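Local coordinates for hypothetical protein SMU.776 (Streptococcus mutans, PDB 2B78) that is a putative S-adenosylmethionine-dependent methyltransferase that may bind RNA, its substrate unknown, at residues A[149-154]-A[163-168]; A[172-177]-A[185-190]. One frame throughout, in Å; residues are numbered along the deposited sequence.

Contact 1. Residues A[149-154]-A[163-168]; sequences AYEKIR and AHLYGQ
Ala149 and Glu151 pair with Tyr166 and Ala163 as the antiparallel arms of a beta hairpin, and a classic beta bulge interrupts the pairing where Leu165 and Tyr166 both face Ala149. The bonding of Ala149 O is the evidence: it accepts from Leu165 N at 2.7 Å and, at longer range, from Tyr166 N, both donors approaching from the same face of its carbonyl plane. Ala149 N returns a bond to Tyr166 O, while beyond the bulge regular pairing resumes with Glu151 N to Ala163 O at 2.9 Å and Ala163 N to Glu151 O.

Ala149, Tyr166, Glu151 and Ala163 share one face of the sheet. There the methyl CB of Ala149 sits over the middle of the Tyr166 ring, 3.5 Å from its centroid and 12° off the normal, a CH-pi contact. Tyr166 CG lies between its own backbone N and carbonyl carbon (chi1 71°), which folds the ring back over this methyl. At the non-hydrogen-bonded pair, Tyr150 and His164 diverge at their bases, yet the edge of His164 meets the face of Tyr150 in a T-shaped pair, centroids 4.9 Å apart and planes at 62°, with ND1 above the rim of the phenol.

Further out, Tyr150 OH is bonded to Glu169 OE2 and Ala170 N, and Arg140 makes a cation-pi contact with Tyr166. The carboxylate of Glu151 meets Leu165 CD1 through OE2 at 3.7 Å; its OE1 takes a salt bridge from Arg132 and a hydrogen bond from Trp123. A water completes the span, donating to Glu151 OE2 and to His164 O. His164 is steadied at NE2, which donates to Gly167 O at 2.9 Å, the oxygen close to the imidazole plane although NE2 stands above the carbonyl plane.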
loop_
_atom_site.group_PDB
_atom_site.type_symbol
_atom_site.label_atom_id
_atom_site.label_comp_id
_atom_site.label_asym_id
_atom_site.label_seq_id
_atom_site.Cartn_x
_atom_site.Cartn_y
_atom_site.Cartn_z
ATOM N N ALA A 149 -14.714 13.689 -5.359
ATOM C CA ALA A 149 -13.830 12.580 -5.690
ATOM C C ALA A 149 -12.703 12.972 -6.633
ATOM O O ALA A 149 -12.841 13.883 -7.460
ATOM C CB ALA A 149 -14.636 11.439 -6.312
ATOM N N TYR A 150 -11.592 12.252 -6.497
ATOM C CA TYR A 150 -10.403 12.437 -7.311
ATOM C C TYR A 150 -9.994 11.072 -7.833
ATOM O O TYR A 150 -10.467 10.048 -7.337
ATOM C CB TYR A 150 -9.276 13.023 -6.471
ATOM C CG TYR A 150 -9.500 14.466 -6.138
ATOM C CD1 TYR A 150 -8.950 15.478 -6.933
ATOM C CD2 TYR A 150 -10.303 14.828 -5.061
ATOM C CE1 TYR A 150 -9.202 16.822 -6.656
ATOM C CE2 TYR A 150 -10.563 16.164 -4.779
ATOM C CZ TYR A 150 -10.010 17.153 -5.580
ATOM O OH TYR A 150 -10.280 18.475 -5.305
ATOM N N GLU A 151 -9.121 11.058 -8.830
ATOM C CA GLU A 151 -8.664 9.803 -9.404
ATOM C C GLU A 151 -7.176 9.822 -9.733
ATOM O O GLU A 151 -6.628 10.865 -10.084
ATOM C CB GLU A 151 -9.456 9.490 -10.678
ATOM C CG GLU A 151 -9.140 10.419 -11.857
ATOM C CD GLU A 151 -10.009 10.144 -13.071
ATOM O OE1 GLU A 151 -10.466 8.995 -13.230
ATOM O OE2 GLU A 151 -10.228 11.077 -13.877
ATOM N N LYS A 152 -6.533 8.662 -9.608
ATOM C CA LYS A 152 -5.116 8.514 -9.942
ATOM C C LYS A 152 -5.022 7.531 -11.104
ATOM O O LYS A 152 -5.709 6.512 -11.106
ATOM C CB LYS A 152 -4.315 7.930 -8.764
ATOM C CG LYS A 152 -4.332 8.740 -7.476
ATOM C CD LYS A 152 -3.771 10.136 -7.678
ATOM C CE LYS A 152 -3.658 10.875 -6.355
ATOM N NZ LYS A 152 -3.221 12.286 -6.535
ATOM N N ILE A 153 -4.190 7.848 -12.096
ATOM C CA ILE A 153 -3.964 6.965 -13.235
ATOM C C ILE A 153 -2.677 6.214 -12.895
ATOM O O ILE A 153 -1.604 6.815 -12.818
ATOM C CB ILE A 153 -3.756 7.757 -14.539
ATOM C CG1 ILE A 153 -5.003 8.574 -14.853
ATOM C CG2 ILE A 153 -3.451 6.815 -15.688
ATOM C CD1 ILE A 153 -6.281 7.791 -14.763
ATOM N N ARG A 154 -2.791 4.905 -12.694
ATOM C CA ARG A 154 -1.645 4.080 -12.316
ATOM C C ARG A 154 -1.143 3.156 -13.419
ATOM O O ARG A 154 -0.753 2.020 -13.151
ATOM C CB ARG A 154 -2.013 3.241 -11.094
ATOM C CG ARG A 154 -2.608 4.050 -9.962
ATOM C CD ARG A 154 -1.536 4.501 -9.012
ATOM N NE ARG A 154 -0.803 3.344 -8.509
ATOM C CZ ARG A 154 -0.083 3.342 -7.394
ATOM N NH1 ARG A 154 0.001 4.444 -6.660
ATOM N NH2 ARG A 154 0.553 2.240 -7.016
ATOM N N ALA A 163 -6.385 13.770 -11.155
ATOM C CA ALA A 163 -7.417 14.703 -11.601
ATOM C C ALA A 163 -8.660 14.686 -10.724
ATOM O O ALA A 163 -8.979 13.670 -10.102
ATOM C CB ALA A 163 -7.804 14.385 -13.050
ATOM N N HIS A 164 -9.352 15.822 -10.663
ATOM C CA HIS A 164 -10.592 15.922 -9.912
ATOM C C HIS A 164 -11.569 15.089 -10.736
ATOM O O HIS A 164 -11.544 15.165 -11.969
ATOM C CB HIS A 164 -11.044 17.383 -9.826
ATOM C CG HIS A 164 -12.389 17.564 -9.196
ATOM N ND1 HIS A 164 -12.687 17.106 -7.931
ATOM C CD2 HIS A 164 -13.528 18.122 -9.672
ATOM C CE1 HIS A 164 -13.952 17.368 -7.655
ATOM N NE2 HIS A 164 -14.485 17.985 -8.694
ATOM N N LEU A 165 -12.404 14.286 -10.076
ATOM C CA LEU A 165 -13.344 13.404 -10.783
ATOM C C LEU A 165 -14.804 13.834 -10.758
ATOM O O LEU A 165 -15.447 13.901 -11.810
ATOM C CB LEU A 165 -13.240 11.974 -10.239
ATOM C CG LEU A 165 -14.076 10.925 -10.984
ATOM C CD1 LEU A 165 -13.664 10.900 -12.450
ATOM C CD2 LEU A 165 -13.889 9.547 -10.344
ATOM N N TYR A 166 -15.342 14.098 -9.568
ATOM C CA TYR A 166 -16.729 14.548 -9.476
ATOM C C TYR A 166 -17.000 15.268 -8.169
ATOM O O TYR A 166 -16.217 15.168 -7.226
ATOM C CB TYR A 166 -17.712 13.374 -9.657
ATOM C CG TYR A 166 -17.791 12.356 -8.525
ATOM C CD1 TYR A 166 -18.263 12.712 -7.262
ATOM C CD2 TYR A 166 -17.427 11.024 -8.737
ATOM C CE1 TYR A 166 -18.376 11.769 -6.239
ATOM C CE2 TYR A 166 -17.537 10.072 -7.718
ATOM C CZ TYR A 166 -18.013 10.458 -6.473
ATOM O OH TYR A 166 -18.141 9.530 -5.473
ATOM N N GLY A 167 -18.105 16.007 -8.120
ATOM C CA GLY A 167 -18.462 16.723 -6.907
ATOM C C GLY A 167 -17.628 17.949 -6.581
ATOM O O GLY A 167 -17.063 18.592 -7.466
ATOM N N GLN A 168 -17.567 18.277 -5.294
ATOM C CA GLN A 168 -16.810 19.432 -4.818
ATOM C C GLN A 168 -15.309 19.195 -4.894
ATOM O O GLN A 168 -14.851 18.055 -4.982
ATOM C CB GLN A 168 -17.169 19.746 -3.363
ATOM C CG GLN A 168 -18.486 20.476 -3.142
ATOM C CD GLN A 168 -18.844 20.569 -1.665
ATOM O OE1 GLN A 168 -17.996 20.870 -0.825
ATOM N NE2 GLN A 168 -20.105 20.308 -1.344
HETATM O O HOH W 1 -11.255 13.628 -14.369
#

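Contact 2. Residues A[172-177]-A[185-190]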
loop_
_atom_site.group_PDB
_atom_site.type_symbol
_atom_site.label_atom_id
_atom_site.label_comp_id
_atom_site.label_asym_id
_atom_site.label_seq_id
_atom_site.Cartn_x
_atom_site.Cartn_y
_atom_site.Cartn_z
ATOM N N GLU A 172 -6.289 21.780 -1.270
ATOM C CA GLU A 172 -5.100 21.132 -1.813
ATOM C C GLU A 172 -4.477 20.213 -0.774
ATOM O O GLU A 172 -3.951 19.151 -1.118
ATOM C CB GLU A 172 -4.086 22.163 -2.302
ATOM C CG GLU A 172 -4.448 22.774 -3.662
ATOM C CD GLU A 172 -4.812 21.725 -4.708
ATOM O OE1 GLU A 172 -4.042 20.752 -4.885
ATOM O OE2 GLU A 172 -5.870 21.876 -5.358
ATOM N N GLN A 173 -4.569 20.618 0.492
ATOM C CA GLN A 173 -4.056 19.832 1.614
ATOM C C GLN A 173 -5.013 19.953 2.792
ATOM O O GLN A 173 -5.485 21.048 3.101
ATOM C CB GLN A 173 -2.670 20.326 2.033
ATOM C CG GLN A 173 -1.565 19.901 1.092
ATOM C CD GLN A 173 -0.208 20.417 1.518
ATOM O OE1 GLN A 173 0.165 20.324 2.688
ATOM N NE2 GLN A 173 0.548 20.957 0.564
ATOM N N PHE A 174 -5.308 18.831 3.442
ATOM C CA PHE A 174 -6.205 18.839 4.589
ATOM C C PHE A 174 -5.842 17.704 5.537
ATOM O O PHE A 174 -5.049 16.830 5.187
ATOM C CB PHE A 174 -7.669 18.723 4.129
ATOM C CG PHE A 174 -7.978 17.462 3.350
ATOM C CD1 PHE A 174 -8.392 16.301 4.005
ATOM C CD2 PHE A 174 -7.846 17.438 1.966
ATOM C CE1 PHE A 174 -8.670 15.123 3.284
ATOM C CE2 PHE A 174 -8.121 16.274 1.232
ATOM C CZ PHE A 174 -8.532 15.117 1.889
ATOM N N LEU A 175 -6.423 17.715 6.733
ATOM C CA LEU A 175 -6.134 16.694 7.729
ATOM C C LEU A 175 -7.192 15.603 7.795
ATOM O O LEU A 175 -8.368 15.835 7.493
ATOM C CB LEU A 175 -6.029 17.330 9.115
ATOM C CG LEU A 175 -5.029 18.461 9.363
ATOM C CD1 LEU A 175 -5.274 19.051 10.759
ATOM C CD2 LEU A 175 -3.614 17.947 9.222
ATOM N N ILE A 176 -6.752 14.401 8.157
ATOM C CA ILE A 176 -7.650 13.273 8.365
ATOM C C ILE A 176 -7.192 12.707 9.698
ATOM O O ILE A 176 -6.165 13.148 10.242
ATOM C CB ILE A 176 -7.568 12.201 7.228
ATOM C CG1 ILE A 176 -6.139 11.689 7.041
ATOM C CG2 ILE A 176 -8.109 12.795 5.914
ATOM C CD1 ILE A 176 -5.765 10.549 7.975
ATOM N N LEU A 177 -7.959 11.772 10.252
ATOM C CA LEU A 177 -7.605 11.178 11.525
ATOM C C LEU A 177 -7.359 9.697 11.301
ATOM O O LEU A 177 -8.054 9.064 10.499
ATOM C CB LEU A 177 -8.754 11.359 12.523
ATOM C CG LEU A 177 -8.442 11.458 14.018
ATOM C CD1 LEU A 177 -7.819 12.817 14.311
ATOM C CD2 LEU A 177 -9.728 11.293 14.827
ATOM N N VAL A 185 -2.794 15.351 4.435
ATOM C CA VAL A 185 -2.839 14.675 3.145
ATOM C C VAL A 185 -3.229 15.618 2.012
ATOM O O VAL A 185 -3.675 16.753 2.240
ATOM C CB VAL A 185 -3.832 13.474 3.161
ATOM C CG1 VAL A 185 -3.440 12.482 4.261
ATOM C CG2 VAL A 185 -5.256 13.964 3.372
ATOM N N PHE A 186 -3.062 15.129 0.789
ATOM C CA PHE A 186 -3.375 15.891 -0.413
ATOM C C PHE A 186 -3.848 14.888 -1.462
ATOM O O PHE A 186 -3.258 13.818 -1.602
ATOM C CB PHE A 186 -2.132 16.680 -0.874
ATOM C CG PHE A 186 -0.828 15.914 -0.778
ATOM C CD1 PHE A 186 -0.347 15.177 -1.864
ATOM C CD2 PHE A 186 -0.073 15.950 0.388
ATOM C CE1 PHE A 186 0.872 14.489 -1.784
ATOM C CE2 PHE A 186 1.147 15.267 0.483
ATOM C CZ PHE A 186 1.620 14.537 -0.604
ATOM N N LEU A 187 -4.908 15.231 -2.196
ATOM C CA LEU A 187 -5.485 14.311 -3.170
ATOM C C LEU A 187 -5.248 14.586 -4.642
ATOM O O LEU A 187 -5.593 13.747 -5.480
ATOM C CB LEU A 187 -7.000 14.203 -2.950
ATOM C CG LEU A 187 -7.474 13.615 -1.626
ATOM C CD1 LEU A 187 -8.988 13.455 -1.667
ATOM C CD2 LEU A 187 -6.790 12.270 -1.395
ATOM N N ASN A 188 -4.664 15.730 -4.978
ATOM C CA ASN A 188 -4.466 16.021 -6.390
ATOM C C ASN A 188 -3.057 16.493 -6.737
ATOM O O ASN A 188 -2.867 17.350 -7.603
ATOM C CB ASN A 188 -5.513 17.040 -6.839
ATOM C CG ASN A 188 -5.668 17.086 -8.340
ATOM O OD1 ASN A 188 -5.677 16.046 -9.004
ATOM N ND2 ASN A 188 -5.799 18.291 -8.890
ATOM N N ASP A 189 -2.068 15.915 -6.067
ATOM C CA ASP A 189 -0.674 16.266 -6.313
ATOM C C ASP A 189 0.176 15.010 -6.524
ATOM O O ASP A 189 0.739 14.454 -5.577
ATOM C CB ASP A 189 -0.141 17.099 -5.142
ATOM C CG ASP A 189 1.347 17.368 -5.242
ATOM O OD1 ASP A 189 1.902 17.289 -6.362
ATOM O OD2 ASP A 189 1.961 17.671 -4.195
ATOM N N GLY A 190 0.251 14.557 -7.774
ATOM C CA GLY A 190 1.032 13.373 -8.087
ATOM C C GLY A 190 0.291 12.085 -7.786
ATOM O O GLY A 190 -0.917 12.101 -7.554
HETATM O O HOH W 2 -6.670 17.417 -1.946
HETATM O O HOH W 3 -3.883 18.158 -3.698
#
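Phe174 holds CG between its backbone N and carbonyl carbon (chi1 60°), and Val185 places CG2 in the same kind of position; together these torsions bring the methyl over one face of the ring. Val185 CG2 lies 3.9 Å from the ring centroid and 22° off the normal, a CH-pi contact displaced toward the rim, and comes within 3.6 Å of Phe174 CE1. Leu187 CD1 meets the same ring at its edge, 4.0 Å from Phe174 CZ, and Ile176 CG1 abuts Val185 CG1.

The backbone evidence is an antiparallel hydrogen-bonded pair of the 174-178/181-185 hairpin: Val185 N to Phe174 O is 2.8 Å and almost straight at 177°, and Phe174 N to Val185 O is 2.9 Å. Past this pair regular pairing stops, although Glu172 O still lies close to Phe186 CB, and a water accepting from Asn188 N lies 2.8 Å from Glu172 O and near Glu172 OE1. Tyr115 packs on Phe174, Val185 and Leu187, while the side chain of Phe186 reaches Arg246, an S-adenosyl-L-homocysteine-binding residue. Direct backbone bonding thus gives way, at the hairpin's open end, to a water bridge between Glu172 and Asn188, beside apolar packing of Phe174, Ile176, Val185 and Leu187.

From the N terminus, the chain runs along strand 148-153, turns through a loop with an unmodelled part, and returns on strand 162-165, where contact 1 closes the hairpin of these two strands at the outer edge of a five-strand mixed sheet. It then passes to strand 174-178 and back along 181-185, and contact 2 closes this next hairpin. The two closures follow in series, neither nesting nor crossing, with centres about 12 Å apart. They still touch: Lys152 NZ probably bonds to Leu187 O, and Tyr150 CE1 packs on Asn188 CB. The last two strands of the sheet, mainly through 148-153, are thereby tied to the loop that leads to helix 200-210.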